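Local coordinates for protein Two-component response regulator yesN (Fusobacterium nucleatum, PDB 3LSG) that probably binds specific DNA sequences through this C-terminal AraC-type helix-turn-helix domain to regulate transcription, as the output of a two-component system, at residues A[55-60]-A[78-83]. Sequence-based numbering, arbitrary orientation.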
loop_
_atom_site.group_PDB
_atom_site.type_symbol
_atom_site.label_atom_id
_atom_site.label_comp_id
_atom_site.label_asym_id
_atom_site.label_seq_id
_atom_site.Cartn_x
_atom_site.Cartn_y
_atom_site.Cartn_z
ATOM N N LYS A 55 10.904 -4.627 -6.105
ATOM C CA LYS A 55 12.007 -5.114 -5.278
ATOM C C LYS A 55 11.547 -6.209 -4.308
ATOM O O LYS A 55 12.234 -7.212 -4.109
ATOM C CB LYS A 55 12.672 -3.959 -4.527
ATOM C CG LYS A 55 13.328 -2.953 -5.457
ATOM C CD LYS A 55 14.740 -3.372 -5.822
ATOM C CE LYS A 55 15.630 -3.304 -4.585
ATOM N NZ LYS A 55 17.079 -3.244 -4.923
ATOM N N ARG A 56 10.389 -6.006 -3.700
ATOM C CA ARG A 56 9.833 -6.978 -2.772
ATOM C C ARG A 56 9.415 -8.301 -3.441
ATOM O O ARG A 56 9.656 -9.372 -2.886
ATOM C CB ARG A 56 8.655 -6.360 -2.016
ATOM C CG ARG A 56 9.076 -5.145 -1.183
ATOM C CD ARG A 56 7.896 -4.461 -0.507
ATOM N NE ARG A 56 8.347 -3.725 0.680
ATOM C CZ ARG A 56 7.632 -2.790 1.294
ATOM N NH1 ARG A 56 6.427 -2.455 0.838
ATOM N NH2 ARG A 56 8.122 -2.194 2.365
HETATM N N MSE A 57 8.798 -8.219 -4.616
HETATM C CA MSE A 57 8.401 -9.418 -5.355
HETATM C C MSE A 57 9.616 -10.221 -5.834
HETATM O O MSE A 57 9.627 -11.456 -5.797
HETATM C CB MSE A 57 7.522 -9.046 -6.561
HETATM C CG MSE A 57 6.148 -8.464 -6.203
HETATM SE SE MSE A 57 5.075 -9.586 -5.007
HETATM C CE MSE A 57 5.682 -9.016 -3.243
ATOM N N GLU A 58 10.643 -9.518 -6.298
ATOM C CA GLU A 58 11.847 -10.194 -6.735
ATOM C C GLU A 58 12.510 -10.932 -5.575
ATOM O O GLU A 58 12.965 -12.057 -5.744
ATOM C CB GLU A 58 12.798 -9.222 -7.444
ATOM C CG GLU A 58 12.241 -8.797 -8.811
ATOM C CD GLU A 58 13.006 -7.664 -9.498
ATOM O OE1 GLU A 58 13.848 -6.995 -8.857
ATOM O OE2 GLU A 58 12.741 -7.438 -10.699
ATOM N N LYS A 59 12.525 -10.320 -4.393
ATOM C CA LYS A 59 13.060 -10.986 -3.211
ATOM C C LYS A 59 12.150 -12.159 -2.810
ATOM O O LYS A 59 12.630 -13.212 -2.427
ATOM C CB LYS A 59 13.219 -9.998 -2.057
ATOM C CG LYS A 59 13.846 -10.561 -0.784
ATOM C CD LYS A 59 15.173 -11.255 -1.070
ATOM C CE LYS A 59 15.999 -11.437 0.216
ATOM N NZ LYS A 59 17.321 -12.073 -0.045
ATOM N N ALA A 60 10.837 -11.989 -2.944
ATOM C CA ALA A 60 9.909 -13.063 -2.614
ATOM C C ALA A 60 10.188 -14.264 -3.510
ATOM O O ALA A 60 10.265 -15.403 -3.045
ATOM C CB ALA A 60 8.486 -12.595 -2.781
ATOM N N VAL A 78 9.935 -9.587 3.282
ATOM C CA VAL A 78 9.931 -8.650 2.150
ATOM C C VAL A 78 9.077 -7.422 2.434
ATOM O O VAL A 78 8.655 -6.715 1.522
ATOM C CB VAL A 78 9.539 -9.323 0.810
ATOM C CG1 VAL A 78 10.445 -10.525 0.567
ATOM C CG2 VAL A 78 8.072 -9.753 0.824
ATOM N N GLY A 79 8.824 -7.166 3.714
ATOM C CA GLY A 79 8.178 -5.926 4.100
ATOM C C GLY A 79 6.657 -5.927 4.157
ATOM O O GLY A 79 6.063 -4.858 4.153
ATOM N N PHE A 80 6.030 -7.103 4.226
ATOM C CA PHE A 80 4.566 -7.189 4.330
ATOM C C PHE A 80 4.153 -7.681 5.708
ATOM O O PHE A 80 4.553 -8.769 6.109
ATOM C CB PHE A 80 4.000 -8.178 3.302
ATOM C CG PHE A 80 3.909 -7.630 1.919
ATOM C CD1 PHE A 80 2.714 -7.106 1.444
ATOM C CD2 PHE A 80 5.015 -7.644 1.077
ATOM C CE1 PHE A 80 2.627 -6.606 0.144
ATOM C CE2 PHE A 80 4.934 -7.155 -0.206
ATOM C CZ PHE A 80 3.742 -6.621 -0.674
ATOM N N GLU A 81 3.328 -6.918 6.424
ATOM C CA GLU A 81 2.860 -7.401 7.716
ATOM C C GLU A 81 1.670 -8.345 7.568
ATOM O O GLU A 81 1.380 -9.128 8.468
ATOM C CB GLU A 81 2.581 -6.256 8.718
ATOM C CG GLU A 81 2.203 -4.905 8.129
ATOM C CD GLU A 81 2.168 -3.793 9.193
ATOM O OE1 GLU A 81 1.798 -2.632 8.866
ATOM O OE2 GLU A 81 2.503 -4.084 10.367
ATOM N N ASP A 82 1.001 -8.283 6.420
ATOM C CA ASP A 82 -0.173 -9.120 6.179
ATOM C C ASP A 82 0.126 -10.191 5.133
ATOM O O ASP A 82 0.249 -9.877 3.953
ATOM C CB ASP A 82 -1.347 -8.239 5.723
ATOM C CG ASP A 82 -2.675 -8.999 5.641
ATOM O OD1 ASP A 82 -2.672 -10.226 5.413
ATOM O OD2 ASP A 82 -3.735 -8.358 5.812
ATOM N N VAL A 83 0.218 -11.453 5.558
ATOM C CA VAL A 83 0.535 -12.541 4.621
ATOM C C VAL A 83 -0.487 -12.677 3.481
ATOM O O VAL A 83 -0.136 -13.024 2.373
ATOM C CB VAL A 83 0.699 -13.900 5.339
ATOM C CG1 VAL A 83 -0.574 -14.289 6.085
ATOM C CG2 VAL A 83 1.081 -14.993 4.355
#
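Val78 and Arg56 meet where the turn after helix 71-77 is pressed against the middle of helix 48-66, and the pair illustrates how a helix end can pack on a neighbouring helix through apolar surface and the stem of a charged side chain. The CA atoms of Arg56 and Val78 lie 5.2 Å apart. The CG1 methyl of Val78 reaches both helix backbone and side chain: CG1 sits 3.7 Å from Arg56 O and equally close to Lys59 CG, with Ala60 alongside. The Arg56 stem, extended from CG to NE, runs past the Val78 carbonyl; Arg56 NE stands 3.1 Å from Val78 O, but the angle is too poor for a hydrogen bond, and NE bonds instead to Tyr15 O, in the loop after helix 2-14. Gly79 O lies over one face of the Arg56 guanidinium, 3.8 Å from Arg56 NH2. One residue along the helix, selenomethionine Met57 starts out away from the turn, yet bends back at chi2 (-54°) and chi3 (87°) to set Met57 CE 3.6 Å from Phe80 CE2, the two side chains crossing at about a right angle. Phe86 of helix 83-94 packs on both Met57 and Ala60. Against this buried part stand two looser edges: beside Val78, partly exposed Lys59 leads its amine away beyond CG; at the far end, the loop departs from helix 48-66 and Glu81 meets Ser23 of the second subunit. Gly79, with phi at 90°, is the C-prime residue of a Schellman motif closing helix 71-77, and Asp82 N-caps helix 83-94. These two helices and their turn form a helix-turn-helix packed on long helix 48-66, consistent with the linker helix joining the two such units of AraC-type domains.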